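Local coordinates for protein probable exosome complex exonuclease 2 (Methanothermobacter thermautotrophicus, PDB 2WNR) that probably serves as the non-catalytic Rrp42 subunit of the archaeal RNA-degrading exosome, contributing to the structuring of the Rrp41 active site, at residues S104-L107 against S108-D112; V247-A250 against V251-V255. One frame throughout, in Å; residues are numbered along the deposited sequence.

Contact 1. Residues S104-L107 against S108-D112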
loop_
_atom_site.group_PDB
_atom_site.type_symbol
_atom_site.label_atom_id
_atom_site.label_comp_id
_atom_site.label_asym_id
_atom_site.label_seq_id
_atom_site.Cartn_x
_atom_site.Cartn_y
_atom_site.Cartn_z
ATOM N N SER A 104 -1.798 -4.998 -17.270
ATOM C CA SER A 104 -1.124 -3.715 -17.446
ATOM C C SER A 104 0.385 -3.884 -17.403
ATOM O O SER A 104 1.093 -3.413 -18.285
ATOM C CB SER A 104 -1.544 -2.747 -16.353
ATOM O OG SER A 104 -1.078 -1.449 -16.643
ATOM N N VAL A 105 0.856 -4.560 -16.361
ATOM C CA VAL A 105 2.264 -4.868 -16.161
ATOM C C VAL A 105 2.890 -5.544 -17.378
ATOM O O VAL A 105 3.996 -5.180 -17.803
ATOM C CB VAL A 105 2.455 -5.747 -14.905
ATOM C CG1 VAL A 105 3.865 -6.325 -14.849
ATOM C CG2 VAL A 105 2.135 -4.934 -13.635
ATOM N N GLU A 106 2.181 -6.514 -17.951
ATOM C CA GLU A 106 2.705 -7.197 -19.124
ATOM C C GLU A 106 2.851 -6.243 -20.299
ATOM O O GLU A 106 3.946 -6.105 -20.867
ATOM C CB GLU A 106 1.829 -8.367 -19.535
ATOM C CG GLU A 106 2.448 -9.118 -20.704
ATOM C CD GLU A 106 1.480 -10.038 -21.383
ATOM O OE1 GLU A 106 0.262 -9.788 -21.287
ATOM O OE2 GLU A 106 1.944 -11.010 -22.020
ATOM N N LEU A 107 1.743 -5.587 -20.649
ATOM C CA LEU A 107 1.734 -4.570 -21.693
ATOM C C LEU A 107 2.899 -3.604 -21.520
ATOM O O LEU A 107 3.658 -3.378 -22.442
ATOM C CB LEU A 107 0.412 -3.801 -21.695
ATOM C CG LEU A 107 0.112 -2.747 -22.785
ATOM C CD1 LEU A 107 0.530 -1.356 -22.385
ATOM C CD2 LEU A 107 0.722 -3.105 -24.139
ATOM N N SER A 108 3.024 -3.068 -20.315
ATOM C CA SER A 108 4.061 -2.114 -19.945
ATOM C C SER A 108 5.474 -2.651 -20.168
ATOM O O SER A 108 6.283 -2.023 -20.846
ATOM C CB SER A 108 3.866 -1.714 -18.486
ATOM O OG SER A 108 4.340 -0.410 -18.270
ATOM N N ARG A 109 5.768 -3.820 -19.611
ATOM C CA ARG A 109 7.094 -4.434 -19.756
ATOM C C ARG A 109 7.452 -4.819 -21.187
ATOM O O ARG A 109 8.616 -4.750 -21.585
ATOM C CB ARG A 109 7.200 -5.659 -18.869
ATOM C CG ARG A 109 7.253 -5.317 -17.409
ATOM C CD ARG A 109 7.259 -6.559 -16.567
ATOM N NE ARG A 109 8.428 -7.401 -16.812
ATOM C CZ ARG A 109 9.635 -7.173 -16.312
ATOM N NH1 ARG A 109 9.841 -6.108 -15.555
ATOM N NH2 ARG A 109 10.622 -8.001 -16.576
ATOM N N VAL A 110 6.451 -5.231 -21.956
ATOM C CA VAL A 110 6.670 -5.599 -23.344
ATOM C C VAL A 110 7.028 -4.379 -24.176
ATOM O O VAL A 110 7.924 -4.449 -25.020
ATOM C CB VAL A 110 5.483 -6.404 -23.929
ATOM C CG1 VAL A 110 5.600 -6.527 -25.424
ATOM C CG2 VAL A 110 5.490 -7.796 -23.332
ATOM N N VAL A 111 6.369 -3.257 -23.909
ATOM C CA VAL A 111 6.699 -1.997 -24.567
ATOM C C VAL A 111 8.079 -1.545 -24.140
ATOM O O VAL A 111 8.897 -1.150 -24.965
ATOM C CB VAL A 111 5.702 -0.892 -24.230
ATOM C CG1 VAL A 111 6.175 0.434 -24.815
ATOM C CG2 VAL A 111 4.318 -1.255 -24.738
ATOM N N ASP A 112 8.342 -1.617 -22.840
ATOM C CA ASP A 112 9.636 -1.247 -22.335
ATOM C C ASP A 112 10.727 -2.090 -22.977
ATOM O O ASP A 112 11.795 -1.579 -23.307
ATOM C CB ASP A 112 9.691 -1.375 -20.818
ATOM C CG ASP A 112 10.996 -0.840 -20.256
ATOM O OD1 ASP A 112 11.994 -1.583 -20.289
ATOM O OD2 ASP A 112 11.029 0.327 -19.814
#

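Contact 2. Residues V247-A250 against V251-V255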
loop_
_atom_site.group_PDB
_atom_site.type_symbol
_atom_site.label_atom_id
_atom_site.label_comp_id
_atom_site.label_asym_id
_atom_site.label_seq_id
_atom_site.Cartn_x
_atom_site.Cartn_y
_atom_site.Cartn_z
ATOM N N VAL A 247 5.116 -19.585 -35.095
ATOM C CA VAL A 247 6.069 -18.607 -34.606
ATOM C C VAL A 247 6.921 -18.050 -35.734
ATOM O O VAL A 247 7.048 -16.828 -35.875
ATOM C CB VAL A 247 6.943 -19.199 -33.509
ATOM C CG1 VAL A 247 8.108 -18.266 -33.168
ATOM C CG2 VAL A 247 6.088 -19.483 -32.277
ATOM N N LEU A 248 7.478 -18.945 -36.546
ATOM C CA LEU A 248 8.357 -18.549 -37.644
ATOM C C LEU A 248 7.616 -17.789 -38.741
ATOM O O LEU A 248 8.185 -16.896 -39.378
ATOM C CB LEU A 248 9.083 -19.763 -38.218
ATOM C CG LEU A 248 10.043 -20.503 -37.277
ATOM C CD1 LEU A 248 10.693 -21.643 -38.036
ATOM C CD2 LEU A 248 11.118 -19.590 -36.676
ATOM N N LYS A 249 6.351 -18.147 -38.953
ATOM C CA LYS A 249 5.492 -17.440 -39.897
ATOM C C LYS A 249 5.260 -16.010 -39.414
ATOM O O LYS A 249 5.389 -15.061 -40.184
ATOM C CB LYS A 249 4.165 -18.186 -40.088
ATOM C CG LYS A 249 3.249 -17.593 -41.153
ATOM C CD LYS A 249 2.160 -18.571 -41.582
ATOM C CE LYS A 249 1.171 -17.892 -42.537
ATOM N NZ LYS A 249 0.309 -18.872 -43.257
ATOM N N ALA A 250 4.936 -15.866 -38.132
ATOM C CA ALA A 250 4.753 -14.551 -37.515
ATOM C C ALA A 250 5.998 -13.668 -37.628
ATOM O O ALA A 250 5.885 -12.499 -37.965
ATOM C CB ALA A 250 4.306 -14.688 -36.055
ATOM N N VAL A 251 7.178 -14.219 -37.355
ATOM C CA VAL A 251 8.423 -13.497 -37.607
ATOM C C VAL A 251 8.444 -13.010 -39.055
ATOM O O VAL A 251 8.575 -11.810 -39.312
ATOM C CB VAL A 251 9.670 -14.368 -37.306
ATOM C CG1 VAL A 251 10.939 -13.729 -37.878
ATOM C CG2 VAL A 251 9.796 -14.605 -35.800
ATOM N N SER A 252 8.277 -13.944 -39.986
ATOM C CA SER A 252 8.302 -13.636 -41.413
ATOM C C SER A 252 7.440 -12.415 -41.749
ATOM O O SER A 252 7.957 -11.424 -42.270
ATOM C CB SER A 252 7.887 -14.859 -42.241
ATOM O OG SER A 252 7.989 -14.598 -43.628
ATOM N N ILE A 253 6.145 -12.475 -41.431
ATOM C CA ILE A 253 5.253 -11.331 -41.659
ATOM C C ILE A 253 5.765 -10.081 -40.940
ATOM O O ILE A 253 5.938 -9.038 -41.573
ATOM C CB ILE A 253 3.755 -11.610 -41.294
ATOM C CG1 ILE A 253 3.107 -12.571 -42.298
ATOM C CG2 ILE A 253 2.954 -10.338 -41.306
ATOM C CD1 ILE A 253 2.746 -13.904 -41.711
ATOM N N ALA A 254 6.026 -10.191 -39.640
ATOM C CA ALA A 254 6.470 -9.038 -38.848
ATOM C C ALA A 254 7.646 -8.308 -39.506
ATOM O O ALA A 254 7.640 -7.076 -39.611
ATOM C CB ALA A 254 6.808 -9.450 -37.416
ATOM N N VAL A 255 8.626 -9.073 -39.984
ATOM C CA VAL A 255 9.814 -8.512 -40.632
ATOM C C VAL A 255 9.513 -7.784 -41.968
ATOM O O VAL A 255 10.264 -6.894 -42.377
ATOM C CB VAL A 255 10.932 -9.593 -40.756
ATOM C CG1 VAL A 255 12.116 -9.106 -41.585
ATOM C CG2 VAL A 255 11.406 -9.999 -39.367
#

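Contact 1. Residues S104-L107 against S108-D112
Val-105 with Arg-109 and Leu-107 with Val-111 are i to i+4 pairs on successive turns of helix 102-117, in the N-terminal half of the RNase PH fold. Four backbone bonds join the turns: Ser-108, Arg-109, Val-110 and Val-111 each give N-H to the carbonyl four residues back, with Ser-108 N to Ser-104 O at 2.8 Å and Val-111 N to Leu-107 O at 3.1 Å. On one face the Arg-109 chain lies alongside Val-105 and points the same way, its CD 3.8 Å from Val-105 CG1. Its CG sits anti to the carbonyl carbon (chi1 -70°), which lays the methylenes back over the previous turn. The chain then bends at chi3, and NE forms a salt bridge with an acidic side chain of another protein's chain; a long arginine thus offers apolar packing at its base and charge at its end. The other pair is purely apolar: Leu-107 CD2 meets Val-111 CG2 at 4.1 Å, two branched side chains lying side by side. Glu-106 is buried; its OE2 takes a salt bridge from Arg-220 and a hydrogen bond from Gln-235, tying the helix to strands 219-226 and 231-237, and OE1 makes a long, weak ion pair with a basic side chain of another protein's chain. Ser-108 OG is hydrogen-bonded to a basic side chain there too. Leu-107 and Val-111 both pack on Leu-141 of strand 133-145, with helix 150-164 reaching them through Phe-151 and Ala-154, while Ser-104 and Ser-108 lie against strand 80-87.

Contact 2. Residues V247-A250 against V251-V255
Lys-249 and Ile-253 meet with the help of their first torsions: the lysine CG is anti to the backbone N (chi1 -175°), while the isoleucine CG1 is anti to the carbonyl carbon (chi1 -71°), beside its own N and on the side of the preceding turn. From CG1, Ile-253 CD1 extends to within 3.8 Å of Lys-249 CG, and the two side chains run side by side in the same direction. Beyond CG the lysine stays extended, so its methylenes serve the apolar contact and its ammonium is carried away from the helix. Such a chain suits an exposed position next to a buried isoleucine, and both residues also touch His-32. The pair lies on consecutive turns of helix 244-268, joined by four i to i+4 backbone bonds, from Val-251 N to Val-247 O at 3.0 Å through to Ala-254 N to Ala-250 O at 2.9 Å. Ala-250 and Ala-254 suit their places because a single methyl lets the helix lie close to the sheet: Ala-250 packs on Phe-198, Ile-221 and Ile-223, and Ala-254 on Cys-196, Phe-198 and Val-225. Val-247, Val-251 and Val-255 also pack on apolar side chains of another protein's chain, where beta-branched residues give a compact hydrocarbon surface; Val-251 touches Ile-223 of its own sheet as well. The side-chain-to-side-chain contact between the turns is the aliphatic one of Lys-249 with Ile-253, which implies that shape and burial of apolar surface, more than side-chain polarity, fit this part of the helix between its own sheet and the partner subunit.

Overall arrangement
Contact 1 and contact 2 are both single-helix contacts, on helices 102-117 and 244-268 in the N-terminal and C-terminal halves of the fold; their centres are about 21 Å apart and their nearest atoms about 12 Å, so they do not touch. The centre of contact 1 lies about 8 Å from the centre of the chain, that of contact 2 about 18 Å, and exposed residues occur only in the second. Each helix covers strands and meets a chain of another protein, yet the chemistry differs: 104-112 does so through charge and hydroxyl as well as packing, 247-255 by packing, mostly apolar. Arg-220 and Gln-235, partners of Glu-106, belong to strands of the sheet covered by helix 244-268.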